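Local coordinates for uncharacterized protein (Cytophaga hutchinsonii ATCC 33406, PDB 3FF4) that is of unknown function but belongs to the CoA-binding-domain family of Rossmann-type folds and so may bind coenzyme A or a related nucleotide, at residues M4-I9 against E33-G38; G58-T63 against P83-F88; Y19-A24 against E43-T48. All coordinates share one frame; numbering follows the deposited sequence. Where two conformers were deposited one is given.

Contact 1 (M4-I9 against E33-G38); sequences MKKTLI and EFIPVG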
loop_
_atom_site.group_PDB
_atom_site.type_symbol
_atom_site.label_atom_id
_atom_site.label_comp_id
_atom_site.label_asym_id
_atom_site.label_seq_id
_atom_site.Cartn_x
_atom_site.Cartn_y
_atom_site.Cartn_z
HETATM N N MSE A 4 -2.205 -15.191 -3.669
HETATM C CA MSE A 4 -2.853 -13.922 -3.931
HETATM C C MSE A 4 -3.062 -13.204 -2.613
HETATM O O MSE A 4 -3.494 -13.811 -1.642
HETATM C CB MSE A 4 -4.164 -14.140 -4.670
HETATM C CG MSE A 4 -3.972 -14.826 -6.038
HETATM SE SE MSE A 4 -2.542 -14.010 -7.176
HETATM C CE MSE A 4 -0.978 -15.090 -6.662
ATOM N N LYS A 5 -2.709 -11.923 -2.571
ATOM C CA LYS A 5 -2.877 -11.120 -1.377
ATOM C C LYS A 5 -3.668 -9.863 -1.700
ATOM O O LYS A 5 -3.319 -9.120 -2.620
ATOM C CB LYS A 5 -1.513 -10.760 -0.785
ATOM C CG LYS A 5 -0.679 -11.985 -0.513
ATOM C CD LYS A 5 0.629 -11.656 0.110
ATOM C CE LYS A 5 1.302 -12.935 0.534
ATOM N NZ LYS A 5 2.638 -12.632 1.029
ATOM N N LYS A 6 -4.739 -9.637 -0.946
ATOM C CA LYS A 6 -5.477 -8.397 -1.066
ATOM C C LYS A 6 -4.636 -7.220 -0.592
ATOM O O LYS A 6 -4.279 -7.122 0.594
ATOM C CB LYS A 6 -6.795 -8.438 -0.301
ATOM C CG LYS A 6 -7.507 -7.092 -0.363
ATOM C CD LYS A 6 -8.967 -7.251 -0.482
ATOM C CE LYS A 6 -9.564 -7.637 0.803
ATOM N NZ LYS A 6 -10.957 -8.044 0.501
ATOM N N THR A 7 -4.342 -6.328 -1.528
ATOM C CA THR A 7 -3.318 -5.285 -1.350
ATOM C C THR A 7 -3.889 -3.876 -1.512
ATOM O O THR A 7 -4.405 -3.498 -2.580
ATOM C CB THR A 7 -2.137 -5.493 -2.331
ATOM O OG1 THR A 7 -1.575 -6.793 -2.088
ATOM C CG2 THR A 7 -1.064 -4.416 -2.108
ATOM N N LEU A 8 -3.803 -3.092 -0.449
ATOM C CA LEU A 8 -4.307 -1.712 -0.509
ATOM C C LEU A 8 -3.113 -0.796 -0.837
ATOM O O LEU A 8 -2.093 -0.820 -0.126
ATOM C CB LEU A 8 -4.977 -1.323 0.826
ATOM C CG LEU A 8 -5.738 0.012 0.903
ATOM C CD1 LEU A 8 -6.923 -0.197 1.840
ATOM C CD2 LEU A 8 -4.817 1.138 1.408
ATOM N N ILE A 9 -3.245 -0.007 -1.904
ATOM C CA ILE A 9 -2.228 1.008 -2.281
ATOM C C ILE A 9 -2.627 2.341 -1.705
ATOM O O ILE A 9 -3.652 2.920 -2.107
ATOM C CB ILE A 9 -2.142 1.148 -3.822
ATOM C CG1 ILE A 9 -1.954 -0.244 -4.458
ATOM C CG2 ILE A 9 -1.064 2.232 -4.236
ATOM C CD1 ILE A 9 -1.977 -0.271 -6.027
ATOM N N GLU A 33 -5.745 -8.788 -5.902
ATOM C CA GLU A 33 -6.734 -7.713 -5.832
ATOM C C GLU A 33 -6.070 -6.458 -5.239
ATOM O O GLU A 33 -5.556 -6.491 -4.115
ATOM C CB GLU A 33 -7.935 -8.139 -4.989
ATOM C CG GLU A 33 -8.832 -6.988 -4.590
ATOM C CD GLU A 33 -10.088 -7.458 -3.866
ATOM O OE1 GLU A 33 -10.046 -8.513 -3.162
ATOM O OE2 GLU A 33 -11.124 -6.778 -4.030
ATOM N N PHE A 34 -6.032 -5.376 -6.014
ATOM C CA PHE A 34 -5.505 -4.093 -5.504
ATOM C C PHE A 34 -6.655 -3.143 -5.178
ATOM O O PHE A 34 -7.723 -3.165 -5.851
ATOM C CB PHE A 34 -4.490 -3.442 -6.471
ATOM C CG PHE A 34 -5.115 -2.779 -7.659
ATOM C CD1 PHE A 34 -5.367 -1.396 -7.651
ATOM C CD2 PHE A 34 -5.474 -3.526 -8.779
ATOM C CE1 PHE A 34 -5.979 -0.780 -8.748
ATOM C CE2 PHE A 34 -6.093 -2.918 -9.877
ATOM C CZ PHE A 34 -6.331 -1.532 -9.861
ATOM N N ILE A 35 -6.452 -2.323 -4.149
ATOM C CA ILE A 35 -7.436 -1.310 -3.787
ATOM C C ILE A 35 -6.790 0.083 -3.708
ATOM O O ILE A 35 -5.979 0.309 -2.808
ATOM C CB ILE A 35 -8.132 -1.638 -2.451
ATOM C CG1 ILE A 35 -8.788 -3.033 -2.514
ATOM C CG2 ILE A 35 -9.172 -0.526 -2.112
ATOM C CD1 ILE A 35 -9.165 -3.573 -1.170
ATOM N N PRO A 36 -7.156 1.004 -4.636
ATOM C CA PRO A 36 -6.505 2.324 -4.678
ATOM C C PRO A 36 -7.139 3.336 -3.717
ATOM O O PRO A 36 -8.345 3.660 -3.846
ATOM C CB PRO A 36 -6.709 2.785 -6.115
ATOM C CG PRO A 36 -7.911 2.000 -6.630
ATOM C CD PRO A 36 -8.106 0.795 -5.761
ATOM N N VAL A 37 -6.332 3.815 -2.767
ATOM C CA VAL A 37 -6.751 4.800 -1.781
ATOM C C VAL A 37 -5.746 5.953 -1.801
ATOM O O VAL A 37 -4.534 5.760 -1.938
ATOM C CB VAL A 37 -6.866 4.198 -0.352
ATOM C CG1 VAL A 37 -7.329 5.242 0.686
ATOM C CG2 VAL A 37 -7.786 2.980 -0.339
ATOM N N GLY A 38 -6.260 7.170 -1.702
ATOM C CA GLY A 38 -5.390 8.333 -1.597
ATOM C C GLY A 38 -6.169 9.614 -1.710
ATOM O O GLY A 38 -7.411 9.610 -1.614
#

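Contact 2 (G58-T63 against P83-F88); sequences GVDTVT and PKRVIF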
loop_
_atom_site.group_PDB
_atom_site.type_symbol
_atom_site.label_atom_id
_atom_site.label_comp_id
_atom_site.label_asym_id
_atom_site.label_seq_id
_atom_site.Cartn_x
_atom_site.Cartn_y
_atom_site.Cartn_z
ATOM N N GLY A 58 -10.218 -7.654 5.536
ATOM C CA GLY A 58 -9.363 -8.616 4.856
ATOM C C GLY A 58 -8.162 -8.100 4.072
ATOM O O GLY A 58 -7.647 -8.819 3.222
ATOM N N VAL A 59 -7.702 -6.876 4.326
ATOM C CA VAL A 59 -6.455 -6.409 3.665
ATOM C C VAL A 59 -5.240 -7.207 4.178
ATOM O O VAL A 59 -4.984 -7.270 5.380
ATOM C CB VAL A 59 -6.243 -4.881 3.816
ATOM C CG1 VAL A 59 -4.865 -4.426 3.190
ATOM C CG2 VAL A 59 -7.405 -4.114 3.136
ATOM N N ASP A 60 -4.499 -7.830 3.279
ATOM C CA ASP A 60 -3.276 -8.534 3.661
ATOM C C ASP A 60 -2.112 -7.546 3.818
ATOM O O ASP A 60 -1.389 -7.550 4.831
ATOM C CB ASP A 60 -2.946 -9.604 2.610
ATOM C CG ASP A 60 -1.649 -10.356 2.905
ATOM O OD1 ASP A 60 -1.709 -11.551 3.290
ATOM O OD2 ASP A 60 -0.558 -9.773 2.713
ATOM N N THR A 61 -1.929 -6.720 2.798
ATOM C CA THR A 61 -0.795 -5.830 2.691
ATOM C C THR A 61 -1.266 -4.410 2.405
ATOM O O THR A 61 -2.084 -4.188 1.509
ATOM C CB THR A 61 0.161 -6.297 1.537
ATOM O OG1 THR A 61 0.720 -7.572 1.856
ATOM C CG2 THR A 61 1.285 -5.284 1.320
ATOM N N VAL A 62 -0.754 -3.443 3.161
ATOM C CA VAL A 62 -0.849 -2.047 2.753
ATOM C C VAL A 62 0.510 -1.726 2.092
ATOM O O VAL A 62 1.567 -1.938 2.685
ATOM C CB VAL A 62 -1.156 -1.116 3.926
ATOM C CG1 VAL A 62 -1.068 0.382 3.493
ATOM C CG2 VAL A 62 -2.562 -1.454 4.536
ATOM N N THR A 63 0.474 -1.267 0.848
ATOM C CA THR A 63 1.707 -0.798 0.191
ATOM C C THR A 63 1.696 0.734 0.064
ATOM O O THR A 63 0.778 1.353 -0.512
ATOM C CB THR A 63 2.023 -1.550 -1.157
ATOM O OG1 THR A 63 3.341 -1.201 -1.641
ATOM C CG2 THR A 63 0.930 -1.269 -2.252
ATOM N N PRO A 83 -3.693 -4.874 8.831
ATOM C CA PRO A 83 -3.136 -5.711 7.767
ATOM C C PRO A 83 -2.115 -6.677 8.351
ATOM O O PRO A 83 -1.622 -6.426 9.437
ATOM C CB PRO A 83 -2.397 -4.701 6.889
ATOM C CG PRO A 83 -1.998 -3.608 7.805
ATOM C CD PRO A 83 -3.151 -3.501 8.801
ATOM N N LYS A 84 -1.775 -7.746 7.637
ATOM C CA LYS A 84 -0.642 -8.594 8.034
ATOM C C LYS A 84 0.703 -7.879 7.850
ATOM O O LYS A 84 1.635 -8.086 8.610
ATOM C CB LYS A 84 -0.630 -9.877 7.211
ATOM C CG LYS A 84 -1.902 -10.706 7.361
ATOM C CD LYS A 84 -1.731 -12.054 6.700
ATOM C CE LYS A 84 -0.949 -12.990 7.623
ATOM N NZ LYS A 84 -0.822 -14.350 7.041
ATOM N N ARG A 85 0.787 -7.000 6.858
ATOM C CA ARG A 85 2.069 -6.444 6.463
ATOM C C ARG A 85 1.881 -5.048 5.893
ATOM O O ARG A 85 0.879 -4.773 5.215
ATOM C CB ARG A 85 2.719 -7.346 5.398
ATOM C CG ARG A 85 3.983 -6.765 4.725
ATOM C CD ARG A 85 4.561 -7.734 3.703
ATOM N NE ARG A 85 3.626 -7.954 2.596
ATOM C CZ ARG A 85 3.862 -8.755 1.555
ATOM N NH1 ARG A 85 5.021 -9.448 1.472
ATOM N NH2 ARG A 85 2.935 -8.877 0.602
ATOM N N VAL A 86 2.854 -4.172 6.145
ATOM C CA VAL A 86 2.881 -2.873 5.511
ATOM C C VAL A 86 4.234 -2.741 4.790
ATOM O O VAL A 86 5.287 -2.957 5.406
ATOM C CB VAL A 86 2.675 -1.717 6.513
ATOM C CG1 VAL A 86 2.827 -0.362 5.828
ATOM C CG2 VAL A 86 1.279 -1.772 7.182
ATOM N N ILE A 87 4.200 -2.432 3.494
ATOM C CA ILE A 87 5.448 -2.266 2.706
ATOM C C ILE A 87 5.820 -0.778 2.574
ATOM O O ILE A 87 4.988 0.052 2.132
ATOM C CB ILE A 87 5.351 -2.863 1.296
ATOM C CG1 ILE A 87 4.989 -4.342 1.363
ATOM C CG2 ILE A 87 6.705 -2.633 0.496
ATOM C CD1 ILE A 87 4.688 -5.000 0.001
ATOM N N PHE A 88 7.038 -0.455 3.023
ATOM C CA PHE A 88 7.668 0.873 2.853
ATOM C C PHE A 88 8.523 0.899 1.572
ATOM O O PHE A 88 9.715 0.508 1.584
ATOM C CB PHE A 88 8.524 1.199 4.094
ATOM C CG PHE A 88 7.707 1.343 5.329
ATOM C CD1 PHE A 88 7.328 2.596 5.786
ATOM C CD2 PHE A 88 7.194 0.222 5.964
ATOM C CE1 PHE A 88 6.520 2.704 6.913
ATOM C CE2 PHE A 88 6.373 0.340 7.076
ATOM C CZ PHE A 88 6.043 1.563 7.553
HETATM O O HOH W 1 0.034 -13.530 4.060
#

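Contact 3 (Y19-A24 against E43-T48); sequences YAYLAA and EVLGKT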
loop_
_atom_site.group_PDB
_atom_site.type_symbol
_atom_site.label_atom_id
_atom_site.label_comp_id
_atom_site.label_asym_id
_atom_site.label_seq_id
_atom_site.Cartn_x
_atom_site.Cartn_y
_atom_site.Cartn_z
ATOM N N TYR A 19 5.204 5.486 -9.337
ATOM C CA TYR A 19 5.368 4.145 -8.784
ATOM C C TYR A 19 4.087 3.520 -8.213
ATOM O O TYR A 19 3.917 2.318 -8.312
ATOM C CB TYR A 19 6.568 4.047 -7.816
ATOM C CG TYR A 19 7.866 3.795 -8.574
ATOM C CD1 TYR A 19 8.346 4.722 -9.495
ATOM C CD2 TYR A 19 8.583 2.622 -8.389
ATOM C CE1 TYR A 19 9.521 4.504 -10.199
ATOM C CE2 TYR A 19 9.779 2.390 -9.073
ATOM C CZ TYR A 19 10.233 3.334 -9.969
ATOM O OH TYR A 19 11.370 3.103 -10.674
ATOM N N ALA A 20 3.179 4.318 -7.657
ATOM C CA ALA A 20 1.909 3.730 -7.162
ATOM C C ALA A 20 1.060 3.173 -8.295
ATOM O O ALA A 20 0.284 2.222 -8.086
ATOM C CB ALA A 20 1.086 4.735 -6.333
ATOM N N TYR A 21 1.189 3.787 -9.475
ATOM C CA TYR A 21 0.544 3.284 -10.683
ATOM C C TYR A 21 1.265 2.035 -11.173
ATOM O O TYR A 21 0.633 0.993 -11.381
ATOM C CB TYR A 21 0.474 4.337 -11.794
ATOM C CG TYR A 21 -0.430 3.929 -12.932
ATOM C CD1 TYR A 21 -1.777 4.292 -12.926
ATOM C CD2 TYR A 21 0.058 3.172 -14.011
ATOM C CE1 TYR A 21 -2.634 3.923 -13.960
ATOM C CE2 TYR A 21 -0.793 2.785 -15.051
ATOM C CZ TYR A 21 -2.137 3.164 -15.010
ATOM O OH TYR A 21 -2.995 2.818 -16.032
ATOM N N LEU A 22 2.583 2.128 -11.333
ATOM C CA LEU A 22 3.352 0.939 -11.673
ATOM C C LEU A 22 2.990 -0.259 -10.744
ATOM O O LEU A 22 2.821 -1.385 -11.225
ATOM C CB LEU A 22 4.844 1.243 -11.672
ATOM C CG LEU A 22 5.209 2.401 -12.605
ATOM C CD1 LEU A 22 6.694 2.725 -12.513
ATOM C CD2 LEU A 22 4.824 2.070 -14.060
ATOM N N ALA A 23 2.829 -0.011 -9.438
ATOM C CA ALA A 23 2.539 -1.105 -8.518
ATOM C C ALA A 23 1.184 -1.741 -8.813
ATOM O O ALA A 23 1.060 -2.959 -8.782
ATOM C CB ALA A 23 2.600 -0.645 -7.070
ATOM N N ALA A 24 0.175 -0.916 -9.086
ATOM C CA ALA A 24 -1.161 -1.430 -9.399
ATOM C C ALA A 24 -1.098 -2.343 -10.612
ATOM O O ALA A 24 -1.681 -3.436 -10.572
ATOM C CB ALA A 24 -2.158 -0.298 -9.619
ATOM N N GLU A 43 -9.099 7.382 -11.670
ATOM C CA GLU A 43 -9.280 5.926 -11.751
ATOM C C GLU A 43 -7.963 5.240 -12.108
ATOM O O GLU A 43 -7.232 5.706 -12.997
ATOM C CB GLU A 43 -10.302 5.543 -12.832
ATOM C CG GLU A 43 -9.609 5.065 -14.104
ATOM C CD GLU A 43 -10.519 4.329 -15.056
ATOM O OE1 GLU A 43 -11.722 4.661 -15.125
ATOM O OE2 GLU A 43 -10.010 3.419 -15.746
ATOM N N VAL A 44 -7.691 4.118 -11.443
ATOM C CA VAL A 44 -6.475 3.350 -11.671
ATOM C C VAL A 44 -6.936 2.000 -12.197
ATOM O O VAL A 44 -7.643 1.255 -11.509
ATOM C CB VAL A 44 -5.634 3.175 -10.378
ATOM C CG1 VAL A 44 -4.440 2.243 -10.632
ATOM C CG2 VAL A 44 -5.171 4.539 -9.849
ATOM N N LEU A 45 -6.585 1.724 -13.449
ATOM C CA LEU A 45 -6.980 0.476 -14.111
ATOM C C LEU A 45 -8.437 0.112 -13.863
ATOM O O LEU A 45 -8.749 -1.025 -13.526
ATOM C CB LEU A 45 -6.057 -0.665 -13.664
ATOM C CG LEU A 45 -4.553 -0.348 -13.790
ATOM C CD1 LEU A 45 -3.702 -1.240 -12.916
ATOM C CD2 LEU A 45 -4.080 -0.418 -15.244
ATOM N N GLY A 46 -9.335 1.076 -14.001
ATOM C CA GLY A 46 -10.761 0.773 -13.908
ATOM C C GLY A 46 -11.398 0.974 -12.540
ATOM O O GLY A 46 -12.616 0.900 -12.422
ATOM N N LYS A 47 -10.591 1.244 -11.505
ATOM C CA LYS A 47 -11.125 1.428 -10.161
ATOM C C LYS A 47 -11.010 2.873 -9.739
ATOM O O LYS A 47 -9.925 3.471 -9.814
ATOM C CB LYS A 47 -10.388 0.550 -9.159
ATOM C CG LYS A 47 -10.686 -0.913 -9.286
ATOM C CD LYS A 47 -9.664 -1.698 -8.494
ATOM C CE LYS A 47 -10.073 -3.128 -8.322
ATOM N NZ LYS A 47 -10.673 -3.292 -6.951
ATOM N N THR A 48 -12.134 3.436 -9.304
ATOM C CA THR A 48 -12.151 4.783 -8.747
ATOM C C THR A 48 -11.210 4.804 -7.545
ATOM O O THR A 48 -11.286 3.922 -6.700
ATOM C CB THR A 48 -13.586 5.165 -8.277
ATOM O OG1 THR A 48 -14.512 5.064 -9.372
ATOM C CG2 THR A 48 -13.626 6.586 -7.712
HETATM O O HOH W 2 -5.769 3.921 -15.372
#

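Contact 1 (M4-I9 against E33-G38)
Thr7 and Phe34, Leu8 and Ile35, and Ile9 and Pro36 face each other in parallel register, and four backbone hydrogen bonds sew the two strands together. The amide of Thr7 starts the ladder, its N 2.9 Å from Glu33 O and almost straight at 173°. Ile35 N then bonds to Thr7 O, Ile9 N to Ile35 O, and Val37 N to Ile9 O at 2.9 Å. This is the first beta-alpha-beta unit of the Rossmann-type sheet, with helix 19-30 as the crossover between the strands.

The tight part is the apolar end. On one face Leu8 crosses Val37, its CG 3.8 Å from Val37 CG2, the Val37 branch that lies beside its own backbone N. On the other face Ile9 sends CD1 obliquely to the Phe34 ring, 3.9 Å from Phe34 CD1. Helix 19-30 packs over that side through Ala20, Ala24 and Leu27.

Toward the solvent end the fit is looser. Lys6 and Glu33 run alongside each other, pointing the same way, and the Lys6 chain bends at chi2 (142°) and chi3 (76°). That bend brings its methylene CD within 3.2 Å of Glu33 OE1, while NZ stays 3.8 Å from the same oxygen, a long salt bridge. Lys6 NZ also has a weak hydrogen bond to Glu57 O, and Lys6 CD rests 3.7 Å from Ile35 CD1. Cohesion therefore comes from the backbone ladder and buried hydrocarbon, with the charge pair probably adding only a modest pull at the partly exposed edge.

Contact 2 (G58-T63 against P83-F88)
Parallel strand pairing in the middle of the sheet joins 58-63 to 83-88, with Thr61 opposite Arg85, Val62 opposite Val86 and Thr63 opposite Ile87. Val62 uses both its N-H and its carbonyl: its N donates to Arg85 O at 2.9 Å, and its O receives Ile87 N at 2.8 Å. Ahead of these, Asp60 O accepts Arg85 N and, weakly, Lys84 N.

Arg85 grips Thr61 from the side: both NE and NH2 donate to Thr61 OG1, at 3.0 and 2.9 Å, a fork converging on one atom close to the guanidinium plane. With chi1 at -65°, Thr61 holds OG1 beside its own backbone N, where the hydroxyl also donates to the anti lone pair of Asp60 OD2 at 2.7 Å. In this Rossmann-type sheet, strands 61-64 and 85-88 follow strand 7-10 in order, and Arg85 NH1 reaches on to the C-terminal carboxylate of Phe122 in a salt bridge. A valine in place of Thr61 would probably leave Arg85 NE and NH2 without their shared acceptor and Asp60 OD2 without its hydroxyl donor, the guanidinium then held mainly through Phe122.

Thr61 CG2 meets Ile87 CD1 at 3.7 Å, and Ile87 CD1 also lies over one face of the Arg85 guanidinium, toward its rim. Where Val62 and Val86 point, Val62 CG2 touches Pro83 CG at 4.0 Å. At the outer end a water links Asp60 OD1 to Lys84 NZ.

Contact 3 (Y19-A24 against E43-T48)
A beta hairpin closed by a type I' turn, Val44 to Lys47, rests against the first turns of helix 19-30, the crossover helix of the opening beta-alpha-beta unit. Val44 and Leu45 of the hairpin meet Tyr21 and Ala24 of the helix. Ala24 offers its single methyl straight toward the hairpin: CB lies 3.6 Å from Val44 CG1 and 3.8 Å from Leu45 CD1. Leu45 CD1 also comes against the helix backbone, 3.6 Å from Ala24 C.

Tyr21 swings its ring out from the helix with CG opposite the backbone N (chi1 -168°), which carries the phenol along the hairpin. Val44 CG1 and Leu45 CD2 both approach the ring obliquely, and Val44 and Tyr21 slide past each other in opposite directions. Leu45 CD2 is 3.5 Å from Tyr21 OH, so the two leucine methyls divide the work, one on Ala24 and one on the phenol end. Phe34, from strand 34-37, packs on Ala24, Val44 and Leu45 from the sheet side.

No direct hydrogen bond joins 19-24 to 43-48. A water in the plane of the Tyr21 ring, at its edge, bridges instead: it lies 3.1 Å from Tyr21 OH, accepts from Leu45 N at 3.0 Å, and donates a weak bond to Glu43 O. Hairpin and helix are thus held by apolar contact, and the phenol's polar end reaches the hairpin backbone through water.

In the fold
Contacts 1 and 2 are buried pairings within one parallel sheet, and strands 7-10 and 61-64, one from each, are neighbours in it: Leu8 O and Thr63 N are 2.8 Å apart. Contact 3 lies nearer the surface, only partly buried, and brings in a helix and a hairpin instead. It still shares elements with contact 1, since helix 19-30 connects that contact's two strands and Ile9 CD1 sits 3.6 Å from Ala24 CB. Contacts 2 and 3 do not touch, their centres about 17 Å apart. Backbone ladders dominate the sheet contacts, contact 2 adding a buried arginine–hydroxyl network, whereas contact 3 has no direct hydrogen bond across it and depends on apolar packing, with a water as its polar link.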